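Local coordinates for protein acetyl xylan esterase (Metagenome, PDB 6XYC) that probably removes both acetyl and feruloyl ester groups from complex natural xylans, as a bifunctional serine esterase of the alpha/beta hydrolase fold, at residues K40-Y46 / A73-H79; H25-I29 / A55-A59. All coordinates share one frame; numbering follows the deposited sequence.

Contact 1. Residues K40-Y46 / A73-H79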
ATOM      1  N   LYS A  40     -17.057  -2.993   5.791  1.00 32.59           N
ATOM      2  CA  LYS A  40     -15.802  -3.529   5.282  1.00 34.75           C
ATOM      3  C   LYS A  40     -14.798  -2.393   5.109  1.00 31.12           C
ATOM      4  O   LYS A  40     -15.167  -1.237   4.887  1.00 29.65           O
ATOM      5  CB  LYS A  40     -16.038  -4.255   3.955  1.00 34.97           C
ATOM      6  CG  LYS A  40     -17.304  -5.109   3.943  1.00 39.51           C
ATOM      7  CD  LYS A  40     -17.009  -6.598   3.741  1.00 39.94           C
ATOM      8  CE  LYS A  40     -18.233  -7.452   4.042  1.00 39.13           C
ATOM      9  NZ  LYS A  40     -18.717  -8.203   2.846  1.00 37.68           N
ATOM     10  N   ALA A  41     -13.514  -2.725   5.229  1.00 30.05           N
ATOM     11  CA  ALA A  41     -12.488  -1.710   5.409  1.00 31.20           C
ATOM     12  C   ALA A  41     -11.467  -1.715   4.278  1.00 29.17           C
ATOM     13  O   ALA A  41     -11.113  -2.766   3.728  1.00 26.05           O
ATOM     14  CB  ALA A  41     -11.758  -1.894   6.748  1.00 28.63           C
ATOM     15  N   ILE A  42     -10.987  -0.514   3.947  1.00 24.17           N
ATOM     16  CA  ILE A  42      -9.897  -0.324   2.994  1.00 25.49           C
ATOM     17  C   ILE A  42      -8.834   0.536   3.666  1.00 24.84           C
ATOM     18  O   ILE A  42      -9.129   1.653   4.112  1.00 22.18           O
ATOM     19  CB  ILE A  42     -10.365   0.348   1.693  1.00 26.64           C
ATOM     20  CG1 ILE A  42     -11.523  -0.431   1.060  1.00 29.09           C
ATOM     21  CG2 ILE A  42      -9.192   0.479   0.717  1.00 23.99           C
ATOM     22  CD1 ILE A  42     -11.155  -1.809   0.562  1.00 24.83           C
ATOM     23  N   ILE A  43      -7.605   0.025   3.728  1.00 24.47           N
ATOM     24  CA  ILE A  43      -6.462   0.794   4.209  1.00 21.80           C
ATOM     25  C   ILE A  43      -5.818   1.493   3.020  1.00 24.73           C
ATOM     26  O   ILE A  43      -5.570   0.872   1.978  1.00 26.53           O
ATOM     27  CB  ILE A  43      -5.455  -0.113   4.930  1.00 22.20           C
ATOM     28  CG1 ILE A  43      -6.066  -0.631   6.237  1.00 24.50           C
ATOM     29  CG2 ILE A  43      -4.161   0.641   5.208  1.00 22.41           C
ATOM     30  CD1 ILE A  43      -5.302  -1.770   6.869  1.00 28.93           C
ATOM     31  N   ILE A  44      -5.563   2.793   3.156  1.00 22.22           N
ATOM     32  CA  ILE A  44      -4.970   3.555   2.064  1.00 21.77           C
ATOM     33  C   ILE A  44      -3.663   4.178   2.531  1.00 22.68           C
ATOM     34  O   ILE A  44      -3.506   4.553   3.698  1.00 24.51           O
ATOM     35  CB  ILE A  44      -5.928   4.636   1.519  1.00 22.66           C
ATOM     36  CG1 ILE A  44      -6.105   5.791   2.506  1.00 22.28           C
ATOM     37  CG2 ILE A  44      -7.290   4.028   1.194  1.00 22.95           C
ATOM     38  CD1 ILE A  44      -6.926   6.951   1.940  1.00 23.16           C
ATOM     39  N   ILE A  45      -2.723   4.310   1.594  1.00 21.92           N
ATOM     40  CA  ILE A  45      -1.362   4.736   1.912  1.00 21.16           C
ATOM     41  C   ILE A  45      -0.895   5.745   0.870  1.00 22.12           C
ATOM     42  O   ILE A  45      -0.893   5.450  -0.331  1.00 22.63           O
ATOM     43  CB  ILE A  45      -0.375   3.553   1.964  1.00 20.61           C
ATOM     44  CG1 ILE A  45      -0.936   2.400   2.800  1.00 21.71           C
ATOM     45  CG2 ILE A  45       0.983   4.028   2.510  1.00 20.69           C
ATOM     46  CD1 ILE A  45      -0.087   1.144   2.704  1.00 23.12           C
ATOM     47  N   TYR A  46      -0.457   6.911   1.332  1.00 22.41           N
ATOM     48  CA  TYR A  46       0.011   7.959   0.436  1.00 22.42           C
ATOM     49  C   TYR A  46       1.299   7.542  -0.267  1.00 23.58           C
ATOM     50  O   TYR A  46       2.026   6.646   0.178  1.00 20.04           O
ATOM     51  CB  TYR A  46       0.273   9.252   1.211  1.00 23.45           C
ATOM     52  CG  TYR A  46       1.189   9.067   2.408  1.00 21.27           C
ATOM     53  CD1 TYR A  46       0.666   8.988   3.695  1.00 23.19           C
ATOM     54  CD2 TYR A  46       2.571   8.951   2.261  1.00 21.86           C
ATOM     55  CE1 TYR A  46       1.486   8.806   4.792  1.00 22.56           C
ATOM     56  CE2 TYR A  46       3.403   8.779   3.361  1.00 23.61           C
ATOM     57  CZ  TYR A  46       2.851   8.697   4.624  1.00 23.36           C
ATOM     58  OH  TYR A  46       3.660   8.521   5.722  1.00 25.09           O
ATOM     59  N   ALA A  73     -15.404   1.548   4.913  1.00 24.39           N
ATOM     60  CA  ALA A  73     -14.621   2.312   5.869  1.00 27.79           C
ATOM     61  C   ALA A  73     -13.227   2.543   5.296  1.00 28.27           C
ATOM     62  O   ALA A  73     -12.652   1.659   4.651  1.00 26.60           O
ATOM     63  CB  ALA A  73     -14.525   1.570   7.201  1.00 28.93           C
ATOM     64  N   VAL A  74     -12.684   3.738   5.522  1.00 26.02           N
ATOM     65  CA  VAL A  74     -11.380   4.118   4.990  1.00 25.26           C
ATOM     66  C   VAL A  74     -10.442   4.396   6.152  1.00 24.82           C
ATOM     67  O   VAL A  74     -10.764   5.192   7.041  1.00 25.06           O
ATOM     68  CB  VAL A  74     -11.475   5.340   4.058  1.00 24.84           C
ATOM     69  CG1 VAL A  74     -10.074   5.838   3.704  1.00 23.70           C
ATOM     70  CG2 VAL A  74     -12.275   5.009   2.797  1.00 25.80           C
ATOM     71  N   ILE A  75      -9.280   3.753   6.135  1.00 21.15           N
ATOM     72  CA  ILE A  75      -8.255   3.956   7.146  1.00 21.49           C
ATOM     73  C   ILE A  75      -6.990   4.415   6.433  1.00 23.91           C
ATOM     74  O   ILE A  75      -6.357   3.631   5.720  1.00 24.51           O
ATOM     75  CB  ILE A  75      -7.996   2.681   7.962  1.00 21.87           C
ATOM     76  CG1 ILE A  75      -9.309   2.164   8.558  1.00 26.85           C
ATOM     77  CG2 ILE A  75      -6.990   2.941   9.059  1.00 23.80           C
ATOM     78  CD1 ILE A  75      -9.944   1.039   7.771  1.00 27.96           C
ATOM     79  N   SER A  76      -6.618   5.674   6.624  1.00 22.12           N
ATOM     80  CA  SER A  76      -5.425   6.246   6.012  1.00 20.82           C
ATOM     81  C   SER A  76      -4.311   6.293   7.046  1.00 21.31           C
ATOM     82  O   SER A  76      -4.479   6.886   8.115  1.00 24.32           O
ATOM     83  CB  SER A  76      -5.714   7.642   5.460  1.00 22.54           C
ATOM     84  OG  SER A  76      -4.607   8.132   4.722  1.00 22.22           O
ATOM     85  N   ILE A  77      -3.173   5.689   6.721  1.00 23.70           N
ATOM     86  CA  ILE A  77      -2.125   5.462   7.703  1.00 21.61           C
ATOM     87  C   ILE A  77      -0.886   6.275   7.361  1.00 24.53           C
ATOM     88  O   ILE A  77      -0.569   6.517   6.191  1.00 24.06           O
ATOM     89  CB  ILE A  77      -1.764   3.963   7.815  1.00 22.12           C
ATOM     90  CG1 ILE A  77      -1.168   3.448   6.494  1.00 24.14           C
ATOM     91  CG2 ILE A  77      -2.986   3.140   8.192  1.00 21.52           C
ATOM     92  CD1 ILE A  77      -0.587   2.053   6.587  1.00 23.13           C
ATOM     93  N   ASN A  78      -0.175   6.688   8.408  1.00 22.00           N
ATOM     94  CA  ASN A  78       1.199   7.150   8.280  1.00 21.38           C
ATOM     95  C   ASN A  78       2.162   5.969   8.395  1.00 24.14           C
ATOM     96  O   ASN A  78       1.834   4.924   8.957  1.00 23.90           O
ATOM     97  CB  ASN A  78       1.525   8.191   9.355  1.00 24.04           C
ATOM     98  CG  ASN A  78       0.912   9.544   9.072  1.00 24.71           C
ATOM     99  OD1 ASN A  78       0.532   9.856   7.945  1.00 23.49           O
ATOM    100  ND2 ASN A  78       0.822  10.366  10.110  1.00 27.16           N
ATOM    101  N   HIS A  79       3.355   6.143   7.831  1.00 23.64           N
ATOM    102  CA  HIS A  79       4.472   5.239   8.064  1.00 22.84           C
ATOM    103  C   HIS A  79       5.711   6.094   8.285  1.00 23.34           C
ATOM    104  O   HIS A  79       5.720   7.285   7.973  1.00 22.62           O
ATOM    105  CB  HIS A  79       4.689   4.252   6.909  1.00 22.69           C
ATOM    106  CG  HIS A  79       5.076   4.899   5.620  1.00 22.27           C
ATOM    107  ND1 HIS A  79       6.325   5.437   5.400  1.00 23.22           N
ATOM    108  CD2 HIS A  79       4.373   5.098   4.480  1.00 23.45           C
ATOM    109  CE1 HIS A  79       6.375   5.938   4.179  1.00 24.48           C
ATOM    110  NE2 HIS A  79       5.204   5.746   3.598  1.00 22.58           N
TER
HETATM  111  O   HOH W   1      -2.099   7.354   3.980  1.00 22.04           O
HETATM  112  O   HOH W   2       4.713   6.667   1.081  1.00 21.83           O

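Contact 2. Residues H25-I29 / A55-A59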
ATOM      1  N   HIS A  25       3.162   6.881  13.414  1.00 27.63           N
ATOM      2  CA  HIS A  25       2.366   5.695  13.690  1.00 26.13           C
ATOM      3  C   HIS A  25       0.918   6.057  14.005  1.00 26.54           C
ATOM      4  O   HIS A  25       0.260   5.376  14.798  1.00 23.80           O
ATOM      5  CB  HIS A  25       2.979   4.891  14.838  1.00 28.21           C
ATOM      6  CG  HIS A  25       4.211   4.135  14.452  1.00 29.99           C
ATOM      7  ND1 HIS A  25       5.211   3.838  15.353  1.00 31.12           N
ATOM      8  CD2 HIS A  25       4.605   3.614  13.264  1.00 29.36           C
ATOM      9  CE1 HIS A  25       6.170   3.168  14.736  1.00 29.74           C
ATOM     10  NE2 HIS A  25       5.826   3.018  13.468  1.00 29.63           N
ATOM     11  N   ASN A  26       0.421   7.131  13.404  1.00 24.81           N
ATOM     12  CA  ASN A  26      -0.976   7.515  13.511  1.00 23.94           C
ATOM     13  C   ASN A  26      -1.738   7.117  12.254  1.00 24.43           C
ATOM     14  O   ASN A  26      -1.165   6.950  11.178  1.00 23.80           O
ATOM     15  CB  ASN A  26      -1.118   9.020  13.734  1.00 26.38           C
ATOM     16  CG  ASN A  26      -0.736   9.445  15.132  1.00 29.20           C
ATOM     17  OD1 ASN A  26      -0.569   8.623  16.028  1.00 26.76           O
ATOM     18  ND2 ASN A  26      -0.609  10.757  15.326  1.00 31.67           N
ATOM     19  N   LEU A  27      -3.052   6.982  12.405  1.00 23.30           N
ATOM     20  CA  LEU A  27      -3.932   6.760  11.269  1.00 23.90           C
ATOM     21  C   LEU A  27      -5.229   7.523  11.484  1.00 26.24           C
ATOM     22  O   LEU A  27      -5.533   7.968  12.593  1.00 23.25           O
ATOM     23  CB  LEU A  27      -4.219   5.266  11.060  1.00 21.66           C
ATOM     24  CG  LEU A  27      -4.657   4.426  12.256  1.00 26.49           C
ATOM     25  CD1 LEU A  27      -6.126   4.615  12.549  1.00 25.09           C
ATOM     26  CD2 LEU A  27      -4.330   2.959  11.969  1.00 23.26           C
ATOM     27  N   ASP A  28      -5.984   7.681  10.401  1.00 24.48           N
ATOM     28  CA  ASP A  28      -7.309   8.283  10.433  1.00 22.44           C
ATOM     29  C   ASP A  28      -8.322   7.252   9.956  1.00 26.67           C
ATOM     30  O   ASP A  28      -8.044   6.485   9.029  1.00 25.38           O
ATOM     31  CB  ASP A  28      -7.375   9.530   9.553  1.00 23.83           C
ATOM     32  CG  ASP A  28      -6.313  10.553   9.904  1.00 25.64           C
ATOM     33  OD1 ASP A  28      -5.918  10.626  11.090  1.00 25.79           O
ATOM     34  OD2 ASP A  28      -5.879  11.274   8.984  1.00 26.75           O
ATOM     35  N   ILE A  29      -9.495   7.232  10.586  1.00 26.35           N
ATOM     36  CA  ILE A  29     -10.551   6.284  10.239  1.00 24.95           C
ATOM     37  C   ILE A  29     -11.810   7.065   9.887  1.00 27.98           C
ATOM     38  O   ILE A  29     -12.239   7.928  10.656  1.00 29.56           O
ATOM     39  CB  ILE A  29     -10.831   5.302  11.392  1.00 24.50           C
ATOM     40  CG1 ILE A  29      -9.575   4.506  11.748  1.00 26.93           C
ATOM     41  CG2 ILE A  29     -11.963   4.362  11.015  1.00 28.12           C
ATOM     42  CD1 ILE A  29      -9.722   3.661  12.995  1.00 30.25           C
ATOM     43  N   ALA A  55       1.546  12.221   5.913  1.00 25.87           N
ATOM     44  CA  ALA A  55       0.747  12.659   4.779  1.00 23.32           C
ATOM     45  C   ALA A  55      -0.559  11.891   4.640  1.00 22.40           C
ATOM     46  O   ALA A  55      -1.157  11.895   3.556  1.00 21.36           O
ATOM     47  CB  ALA A  55       1.556  12.535   3.487  1.00 24.71           C
ATOM     48  N   LYS A  56      -1.032  11.257   5.716  1.00 23.96           N
ATOM     49  CA  LYS A  56      -2.236  10.438   5.607  1.00 24.06           C
ATOM     50  C   LYS A  56      -3.434  11.248   5.128  1.00 22.57           C
ATOM     51  O   LYS A  56      -4.312  10.709   4.447  1.00 20.17           O
ATOM     52  CB  LYS A  56      -2.546   9.776   6.949  1.00 22.93           C
ATOM     53  CG  LYS A  56      -2.585  10.717   8.152  1.00 23.58           C
ATOM     54  CD  LYS A  56      -2.892   9.938   9.431  1.00 25.00           C
ATOM     55  CE  LYS A  56      -2.627  10.776  10.671  1.00 26.05           C
ATOM     56  NZ  LYS A  56      -3.551  11.961  10.756  1.00 27.56           N
ATOM     57  N   ALA A  57      -3.489  12.541   5.458  1.00 24.99           N
ATOM     58  CA  ALA A  57      -4.605  13.361   4.999  1.00 27.03           C
ATOM     59  C   ALA A  57      -4.575  13.558   3.490  1.00 26.34           C
ATOM     60  O   ALA A  57      -5.628  13.708   2.863  1.00 25.19           O
ATOM     61  CB  ALA A  57      -4.587  14.715   5.710  1.00 30.83           C
ATOM     62  N   MET A  58      -3.386  13.561   2.890  1.00 24.76           N
ATOM     63  CA  MET A  58      -3.301  13.702   1.442  1.00 26.63           C
ATOM     64  C   MET A  58      -3.897  12.491   0.737  1.00 25.64           C
ATOM     65  O   MET A  58      -4.596  12.638  -0.271  1.00 25.33           O
ATOM     66  CB  MET A  58      -1.842  13.904   1.019  1.00 26.38           C
ATOM     67  CG  MET A  58      -1.402  15.364   1.074  1.00 34.94           C
ATOM     68  SD  MET A  58       0.375  15.588   0.874  1.00 47.04           S
ATOM     69  CE  MET A  58       0.443  17.334   0.481  1.00 37.46           C
ATOM     70  N   ALA A  59      -3.619  11.286   1.245  1.00 24.69           N
ATOM     71  CA  ALA A  59      -4.200  10.079   0.666  1.00 25.27           C
ATOM     72  C   ALA A  59      -5.718  10.115   0.766  1.00 24.29           C
ATOM     73  O   ALA A  59      -6.426   9.827  -0.205  1.00 25.41           O
ATOM     74  CB  ALA A  59      -3.639   8.840   1.363  1.00 23.08           C
TER

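Contact 1. Residues K40-Y46 / A73-H79
The imidazole of His79 carries the hydroxyl of Tyr46 over the centre of one face, OH standing 3.7 Å above the ring plane, while a water at its edge joins NE2 to Tyr46 O. The rings lie at 28° but slid apart, barely overlapping. They sit at the C-terminal end of the parallel strand pair of a beta-alpha-beta unit in an alpha/beta hydrolase sheet. At the edge of the phenol, Asn78 OD1 approaches CE1, the amide steeply turned against the ring and its ND2 bonded to Glu23 O. Tyrosine suits this place because its OH works twice, accepting an almost straight bond from His79 N (3.2 Å, 174°) and binding Ala52 O.

Bonds pass alternately between the strands, as in Ile42 N to Ala73 O (2.8 Å) and Ile75 N to Ile42 O (2.9 Å). Branched aliphatic residues fill both faces: Ile43, Ile75 and Ile77 pack against helix 89-103, Ile44 and Val74 against Leu67 of helix 56-69. Small Ser76 also fits there; its OG, bonded to Lys56, shares a water with Ile44 O and Ile77 O. With CG1 between backbone N and carbonyl carbon (chi1 71°), Ile44 lays CG1 3.5 Å from Ser76 CB.

Contact 2. Residues H25-I29 / A55-A59
Lys56 and Asp28 form a buried salt bridge between the first turn of helix 56-69 and strand 26-32. Lys56 NZ gives its short bond to Asp28 OD1 (2.7 Å), which it meets on the syn side, 18° out of the carboxylate plane; a second, weak one reaches OD2 at 3.0 Å. Neither charged group depends on the other alone. NZ also bonds Asn14 OD1, and Asp28 OD1 takes the backbone N-H of Asn14, so strand 8-16 supplies the second partner for both. The Asn26 amide has weak bonds, OD1 from Asn16 ND2 and ND2 to Asn14 OD1.

Lysine fits because its chain spans the gap from helix to strand: extended as far as CE, it bends at chi4 (65°) and turns NZ back to the carboxylate. CE lies 3.8 Å from Asn26 CB and CD 3.8 Å from Leu27 CA, while CG and CD pass beside Asp28 OD2, the two side chains crossing at about a right angle. With alanine in place of Lys56, the buried carboxylate of Asp28 would probably lose its counter-charge and Asn14 OD1 a donor.

Ala55, at the N-cap position, offers its carbonyl O to Met58 N (2.9 Å), and Lys56 N has a weak bond to Asn78 OD1. The arrangement ties strand 26-32, antiparallel to both its neighbours, 8-16 and 73-77, in the alpha/beta hydrolase sheet, to the helix of a beta-alpha-beta crossover.

Strand 73-77 stands between the two contacts: it pairs in parallel with strand 39-45 in contact 1 and antiparallel with strand 26-32 of contact 2. The centres lie about 7 Å apart, and Ser76 bonds both ways, through OG to Lys56 O (2.6 Å) and through O to Asp28 N (2.8 Å). Close by, Tyr46 CD1 packs 3.3 Å from Ala55 C. In contact 1 the Tyr46 side chain is about 7 Å from the bound inhibitor 4-(2-aminoethyl)benzenesulfonyl fluoride, whose pocket includes Gly47 and Ser121, and Ile45 touches the probable nucleophile elbow around that serine.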